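PDB 4CEK: regulator of nonsense transcripts 2 from Homo sapiens, which acts as a factor in nonsense-mediated mRNA decay and is represented here by the second of its three MIF4G domains. Local coordinates for residues Met240-Ser243 with Asp244-His247; Leu277-Gln280 with Met281-Lys285; Tyr294-Met297 with Val298-Ala301. All blocks are in the same frame, centred on the assembly; numbering follows the deposited sequence.

Interaction 1 of 3, residues Met240-Ser243 with Asp244-His247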
# COMPACT_ATOMS: atom_id res chain seq x y z
N MET A 240 -5.19 9.05 13.32
CA MET A 240 -6.63 9.17 13.02
C MET A 240 -7.46 7.99 13.52
O MET A 240 -8.61 8.15 13.93
CB MET A 240 -6.90 9.32 11.51
CG MET A 240 -6.54 10.69 10.97
SD MET A 240 -7.09 12.08 12.02
CE MET A 240 -8.88 11.95 11.79
N LEU A 241 -6.89 6.80 13.40
CA LEU A 241 -7.57 5.61 13.84
C LEU A 241 -7.63 5.60 15.40
O LEU A 241 -8.59 5.15 15.94
CB LEU A 241 -6.83 4.38 13.31
CG LEU A 241 -6.89 4.09 11.81
CD1 LEU A 241 -6.00 2.93 11.46
CD2 LEU A 241 -8.33 3.80 11.32
N LEU A 242 -6.62 6.11 16.11
CA LEU A 242 -6.67 6.15 17.56
C LEU A 242 -7.61 7.22 18.15
O LEU A 242 -7.86 7.21 19.34
CB LEU A 242 -5.28 6.35 18.17
CG LEU A 242 -4.23 5.28 17.89
CD1 LEU A 242 -3.16 5.33 18.97
CD2 LEU A 242 -4.81 3.89 17.80
N SER A 243 -8.15 8.12 17.33
CA SER A 243 -9.01 9.18 17.85
C SER A 243 -10.43 8.69 18.06
O SER A 243 -11.10 9.14 18.98
CB SER A 243 -9.01 10.38 16.91
OG SER A 243 -7.71 10.95 16.84
N ASP A 244 -10.89 7.81 17.19
CA ASP A 244 -12.16 7.13 17.39
C ASP A 244 -11.85 5.63 17.37
O ASP A 244 -12.02 4.93 16.37
CB ASP A 244 -13.18 7.54 16.31
CG ASP A 244 -14.49 6.74 16.40
OD1 ASP A 244 -14.95 6.44 17.53
OD2 ASP A 244 -15.05 6.42 15.32
N PHE A 245 -11.42 5.14 18.53
CA PHE A 245 -10.90 3.78 18.68
C PHE A 245 -12.01 2.74 18.85
O PHE A 245 -12.21 2.19 19.92
CB PHE A 245 -9.92 3.76 19.86
CG PHE A 245 -8.82 2.75 19.73
CD1 PHE A 245 -8.09 2.64 18.56
CD2 PHE A 245 -8.50 1.94 20.81
CE1 PHE A 245 -7.06 1.72 18.46
CE2 PHE A 245 -7.47 1.03 20.71
CZ PHE A 245 -6.75 0.92 19.54
N SER A 246 -12.68 2.45 17.74
CA SER A 246 -13.87 1.64 17.67
C SER A 246 -13.53 0.36 16.93
O SER A 246 -12.41 0.17 16.50
CB SER A 246 -14.88 2.39 16.83
OG SER A 246 -14.51 2.28 15.46
N HIS A 247 -14.52 -0.50 16.70
CA HIS A 247 -14.24 -1.81 16.19
C HIS A 247 -13.51 -1.86 14.88
O HIS A 247 -12.47 -2.51 14.79
CB HIS A 247 -15.50 -2.67 16.18
CG HIS A 247 -15.91 -3.19 17.56
ND1 HIS A 247 -15.45 -2.63 18.72
CD2 HIS A 247 -16.78 -4.22 17.93
CE1 HIS A 247 -15.99 -3.27 19.77
NE2 HIS A 247 -16.80 -4.25 19.29

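Interaction 2 of 3, residues Leu277-Gln280 with Met281-Lys285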
# COMPACT_ATOMS: atom_id res chain seq x y z
N LEU A 277 2.54 6.23 20.44
CA LEU A 277 1.23 5.82 19.95
C LEU A 277 0.92 4.37 20.34
O LEU A 277 -0.24 4.02 20.58
CB LEU A 277 1.11 6.02 18.42
CG LEU A 277 1.06 7.48 17.88
CD1 LEU A 277 1.08 7.58 16.34
CD2 LEU A 277 -0.14 8.26 18.42
N LEU A 278 1.95 3.52 20.36
CA LEU A 278 1.81 2.11 20.80
C LEU A 278 1.36 2.05 22.25
O LEU A 278 0.45 1.28 22.58
CB LEU A 278 3.12 1.34 20.64
CG LEU A 278 3.53 1.01 19.23
CD1 LEU A 278 4.95 0.40 19.20
CD2 LEU A 278 2.50 0.13 18.57
N GLU A 279 1.97 2.89 23.09
CA GLU A 279 1.60 3.00 24.51
C GLU A 279 0.23 3.61 24.69
O GLU A 279 -0.48 3.20 25.59
CB GLU A 279 2.62 3.79 25.34
CG GLU A 279 4.03 3.21 25.37
CD GLU A 279 4.15 1.83 26.05
OE1 GLU A 279 3.49 1.58 27.08
OE2 GLU A 279 4.94 0.99 25.54
N GLN A 280 -0.19 4.54 23.83
CA GLN A 280 -1.58 5.02 23.93
C GLN A 280 -2.62 3.97 23.58
O GLN A 280 -3.73 4.00 24.11
CB GLN A 280 -1.84 6.22 23.03
CG GLN A 280 -1.13 7.50 23.43
CD GLN A 280 -1.35 8.60 22.39
OE1 GLN A 280 -2.33 8.57 21.63
NE2 GLN A 280 -0.44 9.58 22.37
N MET A 281 -2.29 3.06 22.66
CA MET A 281 -3.21 1.95 22.33
C MET A 281 -3.35 0.99 23.49
O MET A 281 -4.44 0.58 23.79
CB MET A 281 -2.74 1.15 21.15
CG MET A 281 -2.74 1.89 19.86
SD MET A 281 -2.04 0.87 18.52
CE MET A 281 -3.10 -0.58 18.49
N MET A 282 -2.22 0.65 24.13
CA MET A 282 -2.21 -0.22 25.30
C MET A 282 -2.94 0.42 26.47
O MET A 282 -3.82 -0.20 27.07
CB MET A 282 -0.80 -0.60 25.68
CG MET A 282 -0.21 -1.62 24.73
SD MET A 282 -0.95 -3.28 24.74
CE MET A 282 0.20 -4.04 25.90
N ARG A 283 -2.63 1.68 26.76
CA ARG A 283 -3.40 2.42 27.77
C ARG A 283 -4.90 2.40 27.48
O ARG A 283 -5.70 2.25 28.41
CB ARG A 283 -2.88 3.86 27.92
CG ARG A 283 -1.52 3.94 28.62
CD ARG A 283 -1.06 5.38 28.82
NE ARG A 283 -0.15 5.55 29.96
CZ ARG A 283 1.18 5.34 29.93
NH1 ARG A 283 1.79 4.94 28.81
NH2 ARG A 283 1.90 5.54 31.03
N LYS A 284 -5.29 2.49 26.21
CA LYS A 284 -6.71 2.54 25.82
C LYS A 284 -7.46 1.23 25.90
O LYS A 284 -8.65 1.25 26.07
CB LYS A 284 -6.86 3.02 24.37
CG LYS A 284 -6.81 4.52 24.12
CD LYS A 284 -7.22 4.84 22.68
CE LYS A 284 -6.86 6.26 22.28
NZ LYS A 284 -7.70 7.27 22.99
N LYS A 285 -6.80 0.08 25.69
CA LYS A 285 -7.52 -1.22 25.80
C LYS A 285 -8.11 -1.43 27.21
O LYS A 285 -9.28 -1.77 27.33
CB LYS A 285 -6.65 -2.43 25.37
CG LYS A 285 -5.30 -2.53 26.05
CD LYS A 285 -4.96 -3.91 26.57
CE LYS A 285 -3.74 -3.83 27.48
NZ LYS A 285 -3.45 -5.14 28.12

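Interaction 3 of 3, residues Tyr294-Met297 with Val298-Ala301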
# COMPACT_ATOMS: atom_id res chain seq x y z
N TYR A 294 -10.84 -7.48 21.02
CA TYR A 294 -10.07 -6.35 20.55
C TYR A 294 -8.99 -6.01 21.54
O TYR A 294 -7.97 -5.43 21.19
CB TYR A 294 -10.98 -5.14 20.30
CG TYR A 294 -11.89 -5.30 19.12
CD1 TYR A 294 -11.49 -4.91 17.86
CD2 TYR A 294 -13.15 -5.86 19.24
CE1 TYR A 294 -12.30 -5.06 16.75
CE2 TYR A 294 -13.97 -6.03 18.14
CZ TYR A 294 -13.54 -5.61 16.90
OH TYR A 294 -14.35 -5.74 15.78
N VAL A 295 -9.19 -6.38 22.80
CA VAL A 295 -8.14 -6.22 23.80
C VAL A 295 -6.93 -7.08 23.36
O VAL A 295 -5.78 -6.61 23.33
CB VAL A 295 -8.67 -6.57 25.23
CG1 VAL A 295 -7.54 -6.48 26.26
CG2 VAL A 295 -9.79 -5.60 25.60
N THR A 296 -7.22 -8.29 22.94
CA THR A 296 -6.21 -9.26 22.53
C THR A 296 -5.54 -8.85 21.19
O THR A 296 -4.29 -8.87 21.07
CB THR A 296 -6.89 -10.65 22.43
OG1 THR A 296 -7.40 -11.03 23.72
CG2 THR A 296 -5.95 -11.67 21.89
N MET A 297 -6.37 -8.44 20.22
CA MET A 297 -5.86 -7.80 18.96
C MET A 297 -4.85 -6.66 19.20
O MET A 297 -3.74 -6.72 18.71
CB MET A 297 -7.02 -7.27 18.12
CG MET A 297 -6.77 -7.21 16.61
SD MET A 297 -8.22 -6.58 15.71
CE MET A 297 -9.34 -7.98 15.82
N VAL A 298 -5.21 -5.66 19.98
CA VAL A 298 -4.28 -4.58 20.29
C VAL A 298 -2.97 -5.11 20.94
O VAL A 298 -1.86 -4.72 20.53
CB VAL A 298 -4.96 -3.55 21.24
CG1 VAL A 298 -3.95 -2.49 21.71
CG2 VAL A 298 -6.20 -2.89 20.56
N GLU A 299 -3.09 -5.99 21.94
CA GLU A 299 -1.91 -6.62 22.56
C GLU A 299 -0.99 -7.28 21.55
O GLU A 299 0.21 -7.06 21.54
CB GLU A 299 -2.35 -7.65 23.62
CG GLU A 299 -2.93 -6.96 24.83
CD GLU A 299 -3.72 -7.85 25.75
OE1 GLU A 299 -3.94 -9.02 25.45
OE2 GLU A 299 -4.13 -7.37 26.82
N ASN A 300 -1.57 -8.09 20.68
CA ASN A 300 -0.78 -8.79 19.68
C ASN A 300 -0.02 -7.85 18.71
O ASN A 300 1.17 -8.05 18.48
CB ASN A 300 -1.64 -9.80 18.97
CG ASN A 300 -1.98 -10.98 19.85
OD1 ASN A 300 -1.39 -11.14 20.95
ND2 ASN A 300 -2.95 -11.80 19.42
N ALA A 301 -0.69 -6.78 18.26
CA ALA A 301 -0.02 -5.79 17.41
C ALA A 301 1.07 -5.09 18.17
O ALA A 301 2.15 -4.85 17.62
CB ALA A 301 -1.01 -4.76 16.85
O HOH W 1 -6.28 -10.25 26.21

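Interaction 1 of 3, residues Met240-Ser243 with Asp244-His247
Leu241 and Leu242, near the C-terminal end of helix 231-243, both reach Phe245, a buried residue of the short loop that follows. The carbonyl oxygen Leu241 O lies at the edge of the Phe245 ring and in its plane, 3.7 Å from CD1, where the weakly positive C-H rim would suit it. Leu242 runs beside the ring and points the same way. Its CG stands anti to its own carbonyl carbon (chi1 -61°), and although its CB leads away from the loop, its CD2 methyl comes back obliquely to the CD1-CE1 side of the ring; the exact spacing there is doubtful. This short link joins consecutive helices of the all-helical MIF4G domain, Ser246 being the N-cap residue of helix 247-266. Phe245 is the centre of an inverse gamma turn, in which Ser246 N makes a weak 2.9 Å bond to Asp244 O. The same Asp244 O also accepts a hydrogen bond from His249 ND1, so the turn is tied to the next helix. On the outer side, Ser243 OG bonds back to Lys239 O, while Phe245 itself packs against Ile250 and against Met281 and Lys284 of helix 268-287.

Interaction 2 of 3, residues Leu277-Gln280 with Met281-Lys285
Four successive main-chain bonds join Leu277-Gln280 to Met281-Lys285, each from an N-H to the carbonyl four residues earlier, the repeat that defines an alpha helix. They lie in helix 268-287, one member of the antiparallel helical array of the MIF4G domain. Arg283 N to Glu279 O is the shortest at 2.9 Å and nearly straight, with an N-H...O angle of 170°. Met281 N bonds Leu277 O at 3.1 Å, and Met282 N bonds Leu278 O at 3.2 Å. The bond from Lys284 N to Gln280 O, 3.0 Å long, is more bent, its donor standing above the carbonyl plane.

The apolar side of this helix is turned into the domain. Leu277 packs on Leu235 and Leu238 of helix 231-243, Leu278 on Leu257 and Phe265, and Met281 on Leu242 and Val298. Near its root, Met281 lies against the preceding turn, with CG 3.4 Å from Leu277 O, before the chain bends at its last torsion.

The other side carries charge. Glu279 bends at chi2 (-64°), while Arg283 runs extended from CG to NE; the two side chains cross at a slant, with carboxylate and guanidinium planes 73° apart. Their opposite charges come near without forming a salt bridge, Glu279 OE1 being 4.1 Å from Arg283 NH1; any attraction is therefore probably modest. The other carboxylate oxygen, OE2, is hydrogen-bonded to Tyr302 OH on helix 292-305, a bond that probably helps to orient the acid. The nearest approach of the two side chains is not between their charges: the aliphatic CB of Glu279 sits at the edge of the guanidinium, in its plane, 3.7 Å from Arg283 NH1.

Interaction 3 of 3, residues Tyr294-Met297 with Val298-Ala301
Two flat groups, the Glu299 carboxylate and the Asn300 amide, each lay one face over the turn that precedes them. On one face of the carboxylate stand both the Val295 carbonyl oxygen, 3.4 Å from Glu299 CD, and the Val295 methyl CG1, 3.6 Å from Glu299 OE2. The Asn300 amide is likewise set over Thr296 O, which lies 3.4 Å from Asn300 CG almost perpendicular to the amide plane, while Thr296 CG2 approaches the same face more obliquely on the ND2 side. Both acid and amide owe this posture to a CG held anti to the carbonyl carbon (chi1 -71° in Glu299), which folds the chain back along the helix.

Beneath them runs regular alpha helix, part of helix 292-305, the last helix of the modelled chain, in the all-helical MIF4G fold. Val298 N bonds Tyr294 O at 3.0 Å and 175°, and Asn300 N bonds Thr296 O at 2.9 Å; Glu299 N and Ala301 N repeat the pattern with Val295 O and Met297 O.

A water bridges the polar side. It donates to Glu299 OE1 at 2.8 Å and is hydrogen-bonded to Thr296 OG1, also at 2.8 Å, a hydroxyl bonded in addition to Ala292 O. Glu299 OE2 takes the other role, a salt bridge to Lys285 of helix 268-287. Were Glu299 an alanine, Lys285 would probably lose its anionic mate, and the water would be likely to keep only Thr296 of the two side chains it joins.

On the buried side, Val298 CG2 rests 3.2 Å from Tyr294 O and the side chain packs on Ile250 of helix 247-266. Tyr294 stacks its ring on His247 and bonds Glu251 OE2 through its hydroxyl.

Three local contacts, two within helices and one where a helix gives way to a loop, become a single piece of the fold because their side chains mesh. Interactions 1 and 2 have centres about 11 Å apart and meet where Leu242 CD2 packs 3.5 Å from Met281 CG. Interactions 2 and 3, about 10 Å apart on successive helices, are joined by the salt bridge from Lys285 NZ to Glu299 OE2, 2.7 Å long, with apolar packing beside it. Interactions 1 and 3 are the farthest apart, about 14 Å between centres, yet Phe245 CZ still lies 4.0 Å from Val298 CG2. Phe245, Met281 and Val298 thus share one apolar junction to which every interaction contributes a residue.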